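Local coordinates for DNA repair protein RAD7 (Saccharomyces cerevisiae, PDB 5ZB2) that serves in the global genome repair complex, which promotes the nucleotide excision repair that removes DNA damage from nontranscribing DNA, at residues Lys169-Ser172 against Asn173-Ile176; Ala197-Pro200 against Gln201-Asn205; Ala56-Asn60 against Arg61-Asp65. All blocks are in the same frame, centred on the assembly; numbering follows the deposited sequence.

Three local contacts of Rad7, two in its leucine-rich repeats and one just before the first repeat strand, illustrate how a helical turn adapts to its place in a solenoid. Contact 1 lies inside helix 168-178, contact 2 spans the very short helix 199-202 of the following unit, and contact 3 ends a helix. All are partly buried, with leucines on the inner side. Regular backbone bonds hold contact 1, several weak ones contact 2, and a Schellman cap contact 3. Contacts 1 and 2 touch, L175 CB lying 3.5 Å from Y202 CG. Contact 3 sits apart, its centre about 33 Å and about 38 Å from the centres of contacts 1 and 2, near Elongin-C, a second Rad7 copy and a bound glycol.

Contact 1 of 3, residues Lys169-Ser172 against Asn173-Ile176; sequences KSLS and NLLI
With its CG anti to the backbone N (chi1 177°), L171 holds its branch out from the helix, whereas L175, with CG beside its own N (chi1 -63°), reaches back a turn to meet it. Their isobutyl groups pass at a slant, with L171 CG 4.2 Å from L175 CD1. L174 adds a looser neighbour, its CD2 lying 4.4 Å from CD1 of L171. The three leucines thus form an apolar flank on the buried side of the turn. Beneath them runs the regular alpha-helical ladder: N173 to K169, L174 to S170, L175 to L171 and I176 to S172. The last rung is the shortest and straightest, I176 N reaching S172 O at 2.7 Å with an N-H...O angle of 168°. That same carbonyl is closely covered by I176, whose CG1 comes within 3.1 Å of S172 O; K169 and I176 belong to the exposed side. As a worked example of a repeat helix, 168-178 follows strand 157-161 and leads to strand 184-188. On one flank S170 and L174 pack on E141 and F148 of helix 141-150, and on the other L175 meets L199 and Y202 of helix 199-202.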
loop_
_atom_site.group_PDB
_atom_site.type_symbol
_atom_site.label_atom_id
_atom_site.label_comp_id
_atom_site.label_asym_id
_atom_site.label_seq_id
_atom_site.Cartn_x
_atom_site.Cartn_y
_atom_site.Cartn_z
ATOM N N LYS A 169 -25.056 -10.568 -13.685
ATOM C CA LYS A 169 -25.166 -9.139 -13.412
ATOM C C LYS A 169 -23.904 -8.402 -13.838
ATOM O O LYS A 169 -23.977 -7.311 -14.417
ATOM C CB LYS A 169 -25.443 -8.910 -11.927
ATOM C CG LYS A 169 -25.832 -7.482 -11.577
ATOM C CD LYS A 169 -26.070 -7.320 -10.080
ATOM C CE LYS A 169 -26.891 -6.074 -9.768
ATOM N NZ LYS A 169 -26.269 -4.823 -10.287
ATOM N N SER A 170 -22.734 -8.984 -13.564
ATOM C CA SER A 170 -21.476 -8.344 -13.935
ATOM C C SER A 170 -21.330 -8.255 -15.446
ATOM O O SER A 170 -20.836 -7.252 -15.971
ATOM C CB SER A 170 -20.300 -9.115 -13.336
ATOM O OG SER A 170 -20.538 -9.416 -11.974
ATOM N N LEU A 171 -21.734 -9.309 -16.159
ATOM C CA LEU A 171 -21.726 -9.269 -17.617
ATOM C C LEU A 171 -22.631 -8.162 -18.145
ATOM O O LEU A 171 -22.261 -7.439 -19.080
ATOM C CB LEU A 171 -22.159 -10.626 -18.173
ATOM C CG LEU A 171 -22.275 -10.727 -19.695
ATOM C CD1 LEU A 171 -20.923 -10.506 -20.352
ATOM C CD2 LEU A 171 -22.858 -12.067 -20.094
ATOM N N SER A 172 -23.829 -8.019 -17.568
ATOM C CA SER A 172 -24.728 -6.949 -17.989
ATOM C C SER A 172 -24.090 -5.579 -17.793
ATOM O O SER A 172 -24.189 -4.710 -18.667
ATOM C CB SER A 172 -26.048 -7.035 -17.223
ATOM O OG SER A 172 -26.762 -8.206 -17.570
ATOM N N ASN A 173 -23.424 -5.366 -16.654
ATOM C CA ASN A 173 -22.788 -4.075 -16.411
ATOM C C ASN A 173 -21.610 -3.844 -17.350
ATOM O O ASN A 173 -21.331 -2.698 -17.717
ATOM C CB ASN A 173 -22.336 -3.971 -14.955
ATOM C CG ASN A 173 -23.497 -4.005 -13.981
ATOM O OD1 ASN A 173 -23.500 -4.783 -13.028
ATOM N ND2 ASN A 173 -24.493 -3.158 -14.217
ATOM N N LEU A 174 -20.904 -4.905 -17.743
ATOM C CA LEU A 174 -19.872 -4.761 -18.764
ATOM C C LEU A 174 -20.479 -4.292 -20.079
ATOM O O LEU A 174 -19.981 -3.353 -20.712
ATOM C CB LEU A 174 -19.138 -6.085 -18.968
ATOM C CG LEU A 174 -18.247 -6.149 -20.214
ATOM C CD1 LEU A 174 -17.165 -5.084 -20.150
ATOM C CD2 LEU A 174 -17.629 -7.530 -20.384
ATOM N N LEU A 175 -21.557 -4.948 -20.510
ATOM C CA LEU A 175 -22.152 -4.631 -21.801
ATOM C C LEU A 175 -22.841 -3.274 -21.771
ATOM O O LEU A 175 -22.700 -2.481 -22.706
ATOM C CB LEU A 175 -23.136 -5.727 -22.199
ATOM C CG LEU A 175 -22.511 -7.106 -22.410
ATOM C CD1 LEU A 175 -23.586 -8.145 -22.679
ATOM C CD2 LEU A 175 -21.499 -7.069 -23.542
ATOM N N ILE A 176 -23.583 -2.989 -20.699
ATOM C CA ILE A 176 -24.252 -1.699 -20.580
ATOM C C ILE A 176 -23.238 -0.562 -20.626
ATOM O O ILE A 176 -23.454 0.447 -21.305
ATOM C CB ILE A 176 -25.101 -1.660 -19.295
ATOM C CG1 ILE A 176 -26.302 -2.599 -19.437
ATOM C CG2 ILE A 176 -25.570 -0.237 -18.995
ATOM C CD1 ILE A 176 -27.142 -2.744 -18.180
#

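Contact 2 of 3, residues Ala197-Pro200 against Gln201-Asn205; sequences ALLP and QYLVN
L199 and L203 make the close side of this short turn, with L199 CB 4.0 Å from L203 CD1. Setting CG of L203 beside its own backbone N (chi1 -60°) brings that carbon over the preceding turn, 3.4 Å from L199 O. The carbonyl is gripped twice. L203 N donates to L199 O over 3.1 Å, nearly in line with the C=O bond, while Y202 N reaches the oxygen from well above the carbonyl plane. Both leucines lean on L185 of strand 184-188 and on L230 of helix 224-234, so this side is buried within the repeat stack. P200, which has no N-H to offer, stands in the short helix and packs on N229 of the same neighbouring helix.

On the other side the backbone bonds are lighter, although L198 and Y202 both pack on helix 168-178. L198 O draws two weak bonds, from Q201 N at 3.1 Å and from Y202 N at 3.5 Å, and neither is straight. The Y202 ring turns an edge to this oxygen, in its own plane, CD2 lying 3.4 Å from L198 O. On the solvent side, the extended chain of Q201 slants across L198 and lays NE2 3.9 Å from CD2 of that leucine.

After Y202 the helix stops, and L203 becomes the centre of an inverse gamma turn, closed by a weak bond from V204 N to Y202 O. A brief helix placed between successive parallel strands, 184-188 and 210-214, with leucines directed to the interior, is characteristic of the convex side of a leucine-rich-repeat solenoid.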
loop_
_atom_site.group_PDB
_atom_site.type_symbol
_atom_site.label_atom_id
_atom_site.label_comp_id
_atom_site.label_asym_id
_atom_site.label_seq_id
_atom_site.Cartn_x
_atom_site.Cartn_y
_atom_site.Cartn_z
ATOM N N ALA A 197 -26.826 -14.983 -24.451
ATOM C CA ALA A 197 -27.757 -14.467 -25.445
ATOM C C ALA A 197 -27.746 -12.945 -25.530
ATOM O O ALA A 197 -28.264 -12.393 -26.505
ATOM C CB ALA A 197 -29.169 -14.956 -25.127
ATOM N N LEU A 198 -27.184 -12.254 -24.538
ATOM C CA LEU A 198 -27.129 -10.797 -24.582
ATOM C C LEU A 198 -26.040 -10.272 -25.509
ATOM O O LEU A 198 -26.082 -9.093 -25.880
ATOM C CB LEU A 198 -26.902 -10.230 -23.175
ATOM C CG LEU A 198 -27.983 -10.515 -22.131
ATOM C CD1 LEU A 198 -27.546 -10.020 -20.762
ATOM C CD2 LEU A 198 -29.308 -9.878 -22.527
ATOM N N LEU A 199 -25.070 -11.106 -25.889
ATOM C CA LEU A 199 -23.943 -10.609 -26.676
ATOM C C LEU A 199 -24.375 -10.017 -28.012
ATOM O O LEU A 199 -23.888 -8.928 -28.361
ATOM C CB LEU A 199 -22.908 -11.724 -26.871
ATOM C CG LEU A 199 -22.274 -12.339 -25.607
ATOM C CD1 LEU A 199 -21.142 -13.288 -25.982
ATOM C CD2 LEU A 199 -21.768 -11.282 -24.637
ATOM N N PRO A 200 -25.254 -10.646 -28.798
ATOM C CA PRO A 200 -25.627 -10.034 -30.088
ATOM C C PRO A 200 -26.261 -8.661 -29.948
ATOM O O PRO A 200 -26.143 -7.842 -30.867
ATOM C CB PRO A 200 -26.609 -11.052 -30.695
ATOM C CG PRO A 200 -26.328 -12.333 -29.999
ATOM C CD PRO A 200 -25.899 -11.957 -28.609
ATOM N N GLN A 201 -26.918 -8.375 -28.820
ATOM C CA GLN A 201 -27.549 -7.071 -28.637
ATOM C C GLN A 201 -26.517 -5.960 -28.490
ATOM O O GLN A 201 -26.692 -4.867 -29.043
ATOM C CB GLN A 201 -28.455 -7.088 -27.405
ATOM C CG GLN A 201 -29.541 -8.141 -27.427
ATOM C CD GLN A 201 -30.517 -7.979 -26.281
ATOM O OE1 GLN A 201 -30.684 -6.883 -25.741
ATOM N NE2 GLN A 201 -31.166 -9.070 -25.898
ATOM N N TYR A 202 -25.441 -6.212 -27.742
ATOM C CA TYR A 202 -24.564 -5.141 -27.290
ATOM C C TYR A 202 -23.274 -5.011 -28.085
ATOM O O TYR A 202 -22.685 -3.925 -28.095
ATOM C CB TYR A 202 -24.207 -5.345 -25.815
ATOM C CG TYR A 202 -25.342 -5.049 -24.864
ATOM C CD1 TYR A 202 -25.565 -3.759 -24.399
ATOM C CD2 TYR A 202 -26.180 -6.061 -24.414
ATOM C CE1 TYR A 202 -26.594 -3.482 -23.529
ATOM C CE2 TYR A 202 -27.215 -5.791 -23.541
ATOM C CZ TYR A 202 -27.416 -4.499 -23.100
ATOM O OH TYR A 202 -28.440 -4.220 -22.226
ATOM N N LEU A 203 -22.813 -6.076 -28.738
ATOM C CA LEU A 203 -21.523 -6.055 -29.427
ATOM C C LEU A 203 -21.746 -5.542 -30.846
ATOM O O LEU A 203 -21.760 -6.295 -31.821
ATOM C CB LEU A 203 -20.888 -7.440 -29.414
ATOM C CG LEU A 203 -20.604 -8.050 -28.041
ATOM C CD1 LEU A 203 -19.937 -9.405 -28.204
ATOM C CD2 LEU A 203 -19.735 -7.127 -27.194
ATOM N N VAL A 204 -21.909 -4.224 -30.956
ATOM C CA VAL A 204 -22.305 -3.590 -32.210
ATOM C C VAL A 204 -21.169 -2.828 -32.871
ATOM O O VAL A 204 -21.355 -2.310 -33.980
ATOM C CB VAL A 204 -23.517 -2.661 -32.002
ATOM C CG1 VAL A 204 -24.698 -3.451 -31.447
ATOM C CG2 VAL A 204 -23.159 -1.503 -31.081
ATOM N N ASN A 205 -19.998 -2.746 -32.241
ATOM C CA ASN A 205 -18.893 -2.011 -32.843
ATOM C C ASN A 205 -18.555 -2.600 -34.206
ATOM O O ASN A 205 -18.298 -3.801 -34.333
ATOM C CB ASN A 205 -17.668 -2.047 -31.935
ATOM C CG ASN A 205 -16.635 -1.000 -32.312
ATOM O OD1 ASN A 205 -15.896 -1.161 -33.285
ATOM N ND2 ASN A 205 -16.573 0.077 -31.534
#

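Contact 3 of 3, residues Ala56-Asn60 against Arg61-Asp65; sequences ALSKN and RALND. With 9FO (3,6,9,12,15,18,21,24,27,30,33,36,39,42,45,48,51,54,57-nonadecaoxanonapentacontane-1,59-diol), chain K.
L57 and A62 meet where a Schellman motif ends helix 50-59. Just before the turn, N60 reinforces the helix end: its N and ND2 reach A56 O from opposite faces of the carbonyl. R61, the first residue of 61-65, is the C-prime position, and its positive phi of 51° turns the chain back; its N donates to S58 O at 2.9 Å, from above the carbonyl plane. A62 N completes the motif with a straight bond to L57 O (2.8 Å, 165°), while A62 CB rests on L57 CD2 at 3.9 Å. L63 comes next, lying against L57 with one branch and, with CD2, approaching S58 OG, whose main partner is A54 O. L95 of Elongin-C and I13 of the second Rad7 subunit also pack on L57. N64 turns its OD1 to the backbone N of T67. At D65 the chain reaches the glycol pocket, and OD2 is hydrogen-bonded to S88 OG. Replacing D65 by an alanine is likely to leave the S88 hydroxyl without its carboxylate mate and to open a gap beside the glycol. The side chain meets that ligand through carbon as well as oxygen: D65 CB is 3.6 Å from CCG of the glycol, and D65 OD2 3.3 Å from its CBV.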
loop_
_atom_site.group_PDB
_atom_site.type_symbol
_atom_site.label_atom_id
_atom_site.label_comp_id
_atom_site.label_asym_id
_atom_site.label_seq_id
_atom_site.Cartn_x
_atom_site.Cartn_y
_atom_site.Cartn_z
ATOM N N ALA A 56 10.216 -15.097 -18.731
ATOM C CA ALA A 56 11.216 -15.922 -18.061
ATOM C C ALA A 56 10.941 -15.998 -16.564
ATOM O O ALA A 56 10.957 -17.081 -15.968
ATOM C CB ALA A 56 12.615 -15.368 -18.331
ATOM N N LEU A 57 10.672 -14.851 -15.939
ATOM C CA LEU A 57 10.369 -14.840 -14.513
ATOM C C LEU A 57 9.102 -15.637 -14.218
ATOM O O LEU A 57 9.066 -16.445 -13.283
ATOM C CB LEU A 57 10.236 -13.397 -14.022
ATOM C CG LEU A 57 11.519 -12.566 -14.111
ATOM C CD1 LEU A 57 11.251 -11.107 -13.793
ATOM C CD2 LEU A 57 12.596 -13.120 -13.175
ATOM N N SER A 58 8.055 -15.437 -15.024
ATOM C CA SER A 58 6.798 -16.145 -14.795
ATOM C C SER A 58 7.004 -17.654 -14.819
ATOM O O SER A 58 6.565 -18.368 -13.909
ATOM C CB SER A 58 5.759 -15.730 -15.840
ATOM O OG SER A 58 5.376 -14.374 -15.683
ATOM N N LYS A 59 7.676 -18.163 -15.857
ATOM C CA LYS A 59 7.882 -19.601 -15.967
ATOM C C LYS A 59 8.665 -20.161 -14.788
ATOM O O LYS A 59 8.536 -21.351 -14.483
ATOM C CB LYS A 59 8.603 -19.936 -17.278
ATOM C CG LYS A 59 7.677 -20.027 -18.477
ATOM C CD LYS A 59 8.365 -20.670 -19.672
ATOM C CE LYS A 59 9.438 -19.769 -20.257
ATOM N NZ LYS A 59 9.969 -20.305 -21.542
ATOM N N ASN A 60 9.467 -19.335 -14.120
ATOM C CA ASN A 60 10.235 -19.764 -12.959
ATOM C C ASN A 60 9.574 -19.382 -11.641
ATOM O O ASN A 60 10.234 -19.426 -10.600
ATOM C CB ASN A 60 11.648 -19.177 -13.018
ATOM C CG ASN A 60 12.476 -19.770 -14.139
ATOM O OD1 ASN A 60 13.057 -20.843 -13.992
ATOM N ND2 ASN A 60 12.534 -19.075 -15.267
ATOM N N ARG A 61 8.292 -19.012 -11.661
ATOM C CA ARG A 61 7.582 -18.592 -10.450
ATOM C C ARG A 61 8.372 -17.521 -9.703
ATOM O O ARG A 61 8.369 -17.460 -8.471
ATOM C CB ARG A 61 7.296 -19.788 -9.537
ATOM C CG ARG A 61 6.382 -20.834 -10.153
ATOM C CD ARG A 61 6.247 -22.068 -9.266
ATOM N NE ARG A 61 5.517 -21.809 -8.022
ATOM C CZ ARG A 61 6.080 -21.594 -6.833
ATOM N NH1 ARG A 61 7.399 -21.596 -6.688
ATOM N NH2 ARG A 61 5.313 -21.375 -5.773
ATOM N N ALA A 62 9.052 -16.663 -10.462
ATOM C CA ALA A 62 9.950 -15.664 -9.900
ATOM C C ALA A 62 9.418 -14.245 -10.049
ATOM O O ALA A 62 10.148 -13.289 -9.769
ATOM C CB ALA A 62 11.331 -15.772 -10.552
ATOM N N LEU A 63 8.176 -14.079 -10.492
ATOM C CA LEU A 63 7.558 -12.763 -10.560
ATOM C C LEU A 63 6.872 -12.474 -9.229
ATOM O O LEU A 63 5.975 -13.216 -8.810
ATOM C CB LEU A 63 6.565 -12.690 -11.717
ATOM C CG LEU A 63 6.065 -11.294 -12.095
ATOM C CD1 LEU A 63 7.203 -10.392 -12.564
ATOM C CD2 LEU A 63 4.992 -11.388 -13.169
ATOM N N ASN A 64 7.310 -11.412 -8.558
ATOM C CA ASN A 64 6.783 -11.053 -7.249
ATOM C C ASN A 64 7.023 -9.563 -7.035
ATOM O O ASN A 64 7.503 -8.859 -7.927
ATOM C CB ASN A 64 7.421 -11.918 -6.154
ATOM C CG ASN A 64 8.935 -11.795 -6.113
ATOM O OD1 ASN A 64 9.487 -10.703 -6.247
ATOM N ND2 ASN A 64 9.614 -12.923 -5.932
ATOM N N ASP A 65 6.671 -9.077 -5.839
ATOM C CA ASP A 65 6.796 -7.645 -5.570
ATOM C C ASP A 65 8.243 -7.180 -5.665
ATOM O O ASP A 65 8.504 -6.012 -5.979
ATOM C CB ASP A 65 6.237 -7.308 -4.188
ATOM C CG ASP A 65 4.719 -7.370 -4.130
ATOM O OD1 ASP A 65 4.075 -7.577 -5.184
ATOM O OD2 ASP A 65 4.167 -7.194 -3.020
HETATM O OAA 9FO K . -3.056 11.306 -1.660
HETATM C CAB 9FO K . -1.856 10.835 -2.207
HETATM C CAC 9FO K . -0.696 11.186 -1.276
HETATM O OAD 9FO K . 0.514 11.134 -1.975
HETATM C CAE 9FO K . 0.999 9.848 -2.225
HETATM C CAF 9FO K . 2.074 9.916 -3.309
HETATM O OAG 9FO K . 2.103 8.710 -4.015
HETATM C CAH 9FO K . 1.093 8.583 -4.976
HETATM C CAI 9FO K . 0.566 7.155 -4.934
HETATM O OAJ 9FO K . -0.400 7.076 -3.928
HETATM C CAK 9FO K . -0.381 5.886 -3.195
HETATM C CAL 9FO K . -1.211 6.064 -1.928
HETATM O OAM 9FO K . -0.520 5.531 -0.834
HETATM C CAN 9FO K . -0.669 6.266 0.344
HETATM C CAO 9FO K . 0.252 7.476 0.297
HETATM O OAP 9FO K . 1.156 7.422 1.364
HETATM C CAQ 9FO K . 2.176 8.371 1.283
HETATM C CAR 9FO K . 3.229 7.884 0.296
HETATM O OAS 9FO K . 4.408 8.615 0.447
HETATM C CAT 9FO K . 5.099 8.829 -0.752
HETATM C CAU 9FO K . 5.591 7.512 -1.353
HETATM O OAV 9FO K . 5.082 7.379 -2.648
HETATM C CAW 9FO K . 5.337 6.137 -3.239
HETATM C CAX 9FO K . 4.652 6.079 -4.604
HETATM O OAY 9FO K . 3.455 5.358 -4.517
HETATM C CAZ 9FO K . 3.605 3.966 -4.469
HETATM C CBA 9FO K . 2.241 3.306 -4.649
HETATM O OBB 9FO K . 1.965 2.444 -3.583
HETATM C CBC 9FO K . 1.220 2.998 -2.535
HETATM C CBD 9FO K . 0.810 1.874 -1.590
HETATM O OBE 9FO K . 1.871 1.595 -0.727
HETATM C CBF 9FO K . 2.089 0.228 -0.554
HETATM C CBG 9FO K . 3.200 0.019 0.468
HETATM O OBH 9FO K . 3.941 1.205 0.591
HETATM C CBI 9FO K . 5.270 1.027 1.000
HETATM C CBJ 9FO K . 6.112 2.223 0.561
HETATM O OBK 9FO K . 7.345 1.754 0.085
HETATM C CBL 9FO K . 7.808 2.365 -1.089
HETATM C CBM 9FO K . 8.785 1.425 -1.788
HETATM O OBN 9FO K . 9.064 1.907 -3.070
HETATM C CBO 9FO K . 8.251 1.386 -4.083
HETATM C CBP 9FO K . 8.746 0.002 -4.508
HETATM O OBQ 9FO K . 7.647 -0.714 -4.997
HETATM C CBR 9FO K . 7.718 -2.108 -4.897
HETATM C CBS 9FO K . 6.284 -2.625 -4.850
HETATM O OBT 9FO K . 6.172 -3.566 -3.822
HETATM C CBU 9FO K . 4.916 -3.608 -3.207
HETATM C CBV 9FO K . 5.068 -4.239 -1.829
HETATM O OBW 9FO K . 5.408 -3.237 -0.917
HETATM C CBX 9FO K . 5.624 -3.701 0.386
HETATM C CBY 9FO K . 6.363 -2.637 1.193
HETATM O OBZ 9FO K . 7.420 -2.107 0.443
HETATM C CCA 9FO K . 8.647 -2.107 1.119
HETATM C CCB 9FO K . 9.631 -1.199 0.386
HETATM O OCC 9FO K . 10.345 -1.878 -0.608
HETATM C CCD 9FO K . 9.603 -2.400 -1.673
HETATM C CCE 9FO K . 9.296 -3.861 -1.353
HETATM O OCF 9FO K . 9.632 -4.692 -2.427
HETATM C CCG 9FO K . 9.046 -5.964 -2.375
HETATM C CCH 9FO K . 9.216 -6.592 -0.991
HETATM O OCI 9FO K . 9.111 -7.985 -1.088
#